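Local coordinates for sulfate adenylyltransferase (Allochromatium vinosum, PDB 4DNX), which catalyses the reaction of sulfate with ATP to give adenosine 5'-phosphosulfate and diphosphate, a step of sulfur metabolism, at residues Ser26-Leu31 with Asn109-Val114; Thr97-Arg102 with Ala113-Thr118. All blocks are in the same frame, centred on the assembly; numbering follows the deposited sequence.

Overall arrangement
Interactions 1 and 2 lie about 9 Å apart, centre to centre, within the PUA-like domain, and together they illustrate how a sheet is built and then roofed. Interaction 2 joins the strands of the hairpin 98-102/111-116, and interaction 1 sets helix 18-28 and the turn that follows on one face of that hairpin. Their segments overlap at A113 and V114, and V114 works in both. Both contacts are largely buried, yet their chemistry differs: the helix contact is aliphatic with a water bridge at its exposed margin, whereas the strand pairing combines backbone hydrogen bonds with a salt bridge on one face and apolar packing on the other. A salt bridge from E27 to R98 links the two.

Interaction 1. Residues Ser26-Leu31 with Asn109-Val114; sequences SEAESL and NPVLAV
A28, first residue of a type I turn that runs to L31, stands over strand 111-116 with its CA 6.7 Å from that of V114, and no direct hydrogen bond crosses between the segments. The methyl of A28 points toward the strand and meets two valines: its CB lies 3.8 Å from CG1 of V111 and 3.9 Å from CG2 of V114. Two residues three apart in a regular strand would face opposite ways; here a classic beta bulge, in which L112 and A113 both face L101, brings V111 and V114 to the same side. V114 holds CG1 anti to its backbone N (chi1 174°), which leaves one branch for each partner, CG2 against A28 and CG1 against L31 CD1 at 3.9 Å. The leucine crosses V114 at about a right angle. At the other margin E29 bends at chi2 (-51°) and slides past V111 in the opposite direction, OE2 lying 3.8 Å from V111 CG2. One water, 2.8 Å from E29 OE2, donates to that oxygen and accepts from V111 N at 2.9 Å, while E29 OE1 forms a salt bridge with R102. The small alanine probably allows the close approach of the helix, and the chemistry implies an aliphatic seam with a water and a charged pair at its margin, the water satisfying a backbone N-H at the start of the strand.

Interaction 2. Residues Thr97-Arg102 with Ala113-Thr118; sequences TRIALR and AVMDVT
R98 and D116 face each other as a non-hydrogen-bonded antiparallel pair, and their side chains run alongside each other in the same direction. NH1 of R98 reaches the syn side of D116 OD1 at 2.9 Å in a salt bridge; the oxygen lies almost in the guanidinium plane, while the nitrogen is 23° out of the carboxylate plane. V114 CG1 sits over the centre of one guanidinium face, 3.7 Å from R98 CZ. Swinging CG anti to the backbone N (chi1 -173°) and keeping the chain extended as far as NE carries the arginine across to V114. NE then meets E27 in a second salt bridge and NH2 makes a weak bond to Q162, so partners at several points of the group fix its rotation. A leucine here would still offer V114 some apolar surface, but D116 and E27 would probably both be left without their positive mate. On the reverse face, I99 CD1 touches V117 CG2 at 3.7 Å, and both methyls of L101 lie 4.0 Å from the sulfur SD of the extended M115. The backbone fixes this register: I99 and M115 exchange two bonds, M115 N to I99 O being 2.9 Å, and L101 N binds A113 O while the return bond from A113 N is weak. Beyond I99, V117 N also bonds to T97 O. These strands form a beta hairpin within a mixed sheet: 33-35 runs parallel to 98-102, and 155-163 pairs antiparallel with 111-116. Helix 18-28 covers the face of R98 and V114, through L24 and A28, while I157 of strand 155-163 packs against both I99 and M115.

Interaction 1. Residues Ser26-Leu31 with Asn109-Val114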
loop_
_atom_site.group_PDB
_atom_site.type_symbol
_atom_site.label_atom_id
_atom_site.label_comp_id
_atom_site.label_asym_id
_atom_site.label_seq_id
_atom_site.Cartn_x
_atom_site.Cartn_y
_atom_site.Cartn_z
ATOM N N SER A 26 -14.063 -11.389 14.109
ATOM C CA SER A 26 -14.423 -12.280 15.212
ATOM C C SER A 26 -15.712 -13.023 14.924
ATOM O O SER A 26 -15.796 -14.248 15.128
ATOM C CB SER A 26 -14.568 -11.483 16.510
ATOM O OG SER A 26 -13.298 -11.284 17.078
ATOM N N GLU A 27 -16.716 -12.287 14.454
ATOM C CA GLU A 27 -18.028 -12.857 14.113
ATOM C C GLU A 27 -17.911 -13.923 13.036
ATOM O O GLU A 27 -18.593 -14.953 13.106
ATOM C CB GLU A 27 -18.966 -11.764 13.586
ATOM C CG GLU A 27 -20.415 -12.214 13.435
ATOM C CD GLU A 27 -21.327 -11.202 12.733
ATOM O OE1 GLU A 27 -20.868 -10.078 12.403
ATOM O OE2 GLU A 27 -22.524 -11.543 12.495
ATOM N N ALA A 28 -17.086 -13.639 12.034
ATOM C CA ALA A 28 -16.983 -14.521 10.877
ATOM C C ALA A 28 -16.473 -15.915 11.243
ATOM O O ALA A 28 -16.788 -16.891 10.536
ATOM C CB ALA A 28 -16.111 -13.874 9.767
ATOM N N GLU A 29 -15.725 -16.039 12.348
ATOM C CA GLU A 29 -15.164 -17.353 12.729
ATOM C C GLU A 29 -16.242 -18.350 13.229
ATOM O O GLU A 29 -15.992 -19.566 13.311
ATOM C CB GLU A 29 -13.985 -17.208 13.712
ATOM C CG GLU A 29 -12.715 -16.522 13.105
ATOM C CD GLU A 29 -12.202 -17.125 11.746
ATOM O OE1 GLU A 29 -12.309 -18.361 11.528
ATOM O OE2 GLU A 29 -11.656 -16.360 10.909
ATOM N N SER A 30 -17.435 -17.841 13.562
ATOM C CA SER A 30 -18.540 -18.689 13.948
ATOM C C SER A 30 -19.684 -18.760 12.930
ATOM O O SER A 30 -20.688 -19.428 13.169
ATOM C CB SER A 30 -19.098 -18.237 15.298
ATOM O OG SER A 30 -18.112 -18.421 16.302
ATOM N N LEU A 31 -19.574 -18.035 11.826
ATOM C CA LEU A 31 -20.617 -18.040 10.809
ATOM C C LEU A 31 -20.538 -19.325 9.940
ATOM O O LEU A 31 -19.430 -19.862 9.748
ATOM C CB LEU A 31 -20.432 -16.821 9.867
ATOM C CG LEU A 31 -20.850 -15.445 10.413
ATOM C CD1 LEU A 31 -20.554 -14.344 9.385
ATOM C CD2 LEU A 31 -22.324 -15.447 10.815
ATOM N N ASN A 109 -7.737 -21.332 3.641
ATOM C CA ASN A 109 -8.990 -20.668 3.231
ATOM C C ASN A 109 -9.503 -19.699 4.300
ATOM O O ASN A 109 -10.611 -19.866 4.808
ATOM C CB ASN A 109 -10.099 -21.711 2.923
ATOM C CG ASN A 109 -9.620 -22.790 1.944
ATOM O OD1 ASN A 109 -9.615 -24.004 2.270
ATOM N ND2 ASN A 109 -9.194 -22.345 0.756
ATOM N N PRO A 110 -8.729 -18.669 4.593
ATOM C CA PRO A 110 -9.205 -17.643 5.573
ATOM C C PRO A 110 -10.421 -16.873 5.076
ATOM O O PRO A 110 -10.744 -16.830 3.874
ATOM C CB PRO A 110 -8.027 -16.669 5.621
ATOM C CG PRO A 110 -7.398 -16.759 4.246
ATOM C CD PRO A 110 -7.429 -18.281 4.012
ATOM N N VAL A 111 -11.134 -16.251 6.013
ATOM C CA VAL A 111 -12.260 -15.418 5.613
ATOM C C VAL A 111 -11.832 -14.194 4.833
ATOM O O VAL A 111 -10.922 -13.438 5.261
ATOM C CB VAL A 111 -13.029 -14.942 6.886
ATOM C CG1 VAL A 111 -14.182 -14.017 6.456
ATOM C CG2 VAL A 111 -13.585 -16.153 7.652
ATOM N N LEU A 112 -12.487 -13.981 3.691
ATOM C CA LEU A 112 -12.217 -12.815 2.818
ATOM C C LEU A 112 -13.297 -11.722 3.009
ATOM O O LEU A 112 -12.998 -10.518 2.982
ATOM C CB LEU A 112 -12.179 -13.269 1.344
ATOM C CG LEU A 112 -12.089 -12.235 0.226
ATOM C CD1 LEU A 112 -10.827 -11.399 0.359
ATOM C CD2 LEU A 112 -12.144 -12.900 -1.151
ATOM N N ALA A 113 -14.543 -12.139 3.274
ATOM C CA ALA A 113 -15.661 -11.162 3.350
ATOM C C ALA A 113 -16.795 -11.815 4.128
ATOM O O ALA A 113 -16.826 -13.029 4.284
ATOM C CB ALA A 113 -16.173 -10.791 1.931
ATOM N N VAL A 114 -17.676 -10.956 4.647
ATOM C CA VAL A 114 -18.917 -11.390 5.286
ATOM C C VAL A 114 -20.056 -10.942 4.357
ATOM O O VAL A 114 -20.050 -9.816 3.855
ATOM C CB VAL A 114 -19.049 -10.715 6.683
ATOM C CG1 VAL A 114 -20.398 -11.032 7.307
ATOM C CG2 VAL A 114 -17.945 -11.195 7.594
HETATM O O HOH W 1 -10.016 -16.385 8.673
#

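Interaction 2. Residues Thr97-Arg102 with Ala113-Thr118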
loop_
_atom_site.group_PDB
_atom_site.type_symbol
_atom_site.label_atom_id
_atom_site.label_comp_id
_atom_site.label_asym_id
_atom_site.label_seq_id
_atom_site.Cartn_x
_atom_site.Cartn_y
_atom_site.Cartn_z
ATOM N N THR A 97 -28.746 -16.291 7.010
ATOM C CA THR A 97 -28.888 -14.969 6.359
ATOM C C THR A 97 -27.571 -14.199 6.294
ATOM O O THR A 97 -27.499 -13.157 5.648
ATOM C CB THR A 97 -29.985 -14.078 6.988
ATOM O OG1 THR A 97 -29.820 -14.044 8.408
ATOM C CG2 THR A 97 -31.369 -14.610 6.653
ATOM N N ARG A 98 -26.568 -14.700 7.008
ATOM C CA ARG A 98 -25.272 -14.045 7.130
ATOM C C ARG A 98 -24.224 -15.168 7.142
ATOM O O ARG A 98 -24.359 -16.140 7.923
ATOM C CB ARG A 98 -25.247 -13.269 8.434
ATOM C CG ARG A 98 -24.064 -12.406 8.660
ATOM C CD ARG A 98 -24.533 -11.324 9.635
ATOM N NE ARG A 98 -23.426 -10.504 10.064
ATOM C CZ ARG A 98 -22.983 -9.446 9.394
ATOM N NH1 ARG A 98 -23.571 -9.074 8.264
ATOM N NH2 ARG A 98 -21.953 -8.752 9.863
ATOM N N ILE A 99 -23.231 -15.055 6.244
ATOM C CA ILE A 99 -22.271 -16.139 6.035
ATOM C C ILE A 99 -20.881 -15.550 5.830
ATOM O O ILE A 99 -20.753 -14.344 5.557
ATOM C CB ILE A 99 -22.660 -17.013 4.818
ATOM C CG1 ILE A 99 -22.519 -16.205 3.501
ATOM C CG2 ILE A 99 -24.081 -17.577 5.015
ATOM C CD1 ILE A 99 -22.604 -17.066 2.203
ATOM N N ALA A 100 -19.848 -16.376 5.969
ATOM C CA ALA A 100 -18.457 -15.960 5.695
ATOM C C ALA A 100 -18.065 -16.537 4.339
ATOM O O ALA A 100 -18.346 -17.707 4.039
ATOM C CB ALA A 100 -17.497 -16.476 6.789
ATOM N N LEU A 101 -17.452 -15.704 3.510
ATOM C CA LEU A 101 -16.887 -16.148 2.207
ATOM C C LEU A 101 -15.382 -16.358 2.399
ATOM O O LEU A 101 -14.677 -15.448 2.808
ATOM C CB LEU A 101 -17.131 -15.080 1.140
ATOM C CG LEU A 101 -18.572 -14.604 0.905
ATOM C CD1 LEU A 101 -18.624 -13.624 -0.246
ATOM C CD2 LEU A 101 -19.553 -15.804 0.702
ATOM N N ARG A 102 -14.894 -17.574 2.108
ATOM C CA ARG A 102 -13.510 -17.956 2.406
ATOM C C ARG A 102 -12.717 -17.966 1.092
ATOM O O ARG A 102 -13.279 -18.247 0.051
ATOM C CB ARG A 102 -13.477 -19.306 3.095
ATOM C CG ARG A 102 -13.953 -19.184 4.589
ATOM C CD ARG A 102 -13.917 -20.505 5.322
ATOM N NE ARG A 102 -14.179 -20.295 6.757
ATOM C CZ ARG A 102 -13.287 -19.935 7.698
ATOM N NH1 ARG A 102 -11.998 -19.646 7.407
ATOM N NH2 ARG A 102 -13.711 -19.785 8.952
ATOM N N ALA A 113 -14.543 -12.139 3.274
ATOM C CA ALA A 113 -15.661 -11.162 3.350
ATOM C C ALA A 113 -16.795 -11.815 4.128
ATOM O O ALA A 113 -16.826 -13.029 4.284
ATOM C CB ALA A 113 -16.173 -10.791 1.931
ATOM N N VAL A 114 -17.676 -10.956 4.647
ATOM C CA VAL A 114 -18.917 -11.390 5.286
ATOM C C VAL A 114 -20.056 -10.942 4.357
ATOM O O VAL A 114 -20.050 -9.816 3.855
ATOM C CB VAL A 114 -19.049 -10.715 6.683
ATOM C CG1 VAL A 114 -20.398 -11.032 7.307
ATOM C CG2 VAL A 114 -17.945 -11.195 7.594
ATOM N N MET A 115 -21.045 -11.805 4.149
ATOM C CA MET A 115 -22.104 -11.504 3.186
ATOM C C MET A 115 -23.450 -11.651 3.849
ATOM O O MET A 115 -23.653 -12.597 4.610
ATOM C CB MET A 115 -22.014 -12.494 2.015
ATOM C CG MET A 115 -23.053 -12.274 0.953
ATOM S SD MET A 115 -22.615 -13.420 -0.417
ATOM C CE MET A 115 -23.912 -12.996 -1.526
ATOM N N ASP A 116 -24.354 -10.696 3.599
ATOM C CA ASP A 116 -25.769 -10.886 3.973
ATOM C C ASP A 116 -26.469 -11.455 2.767
ATOM O O ASP A 116 -26.576 -10.789 1.720
ATOM C CB ASP A 116 -26.407 -9.558 4.428
ATOM C CG ASP A 116 -25.795 -9.063 5.710
ATOM O OD1 ASP A 116 -25.904 -9.784 6.724
ATOM O OD2 ASP A 116 -25.131 -7.996 5.700
ATOM N N VAL A 117 -26.922 -12.704 2.889
ATOM C CA VAL A 117 -27.490 -13.380 1.737
ATOM C C VAL A 117 -28.964 -12.982 1.566
ATOM O O VAL A 117 -29.790 -13.223 2.476
ATOM C CB VAL A 117 -27.334 -14.904 1.871
ATOM C CG1 VAL A 117 -28.042 -15.615 0.720
ATOM C CG2 VAL A 117 -25.848 -15.255 1.927
ATOM N N THR A 118 -29.290 -12.336 0.446
ATOM C CA THR A 118 -30.694 -11.976 0.213
ATOM C C THR A 118 -31.403 -12.858 -0.815
ATOM O O THR A 118 -32.627 -12.825 -0.924
ATOM C CB THR A 118 -30.879 -10.490 -0.096
ATOM O OG1 THR A 118 -30.022 -10.115 -1.178
ATOM C CG2 THR A 118 -30.485 -9.676 1.164
#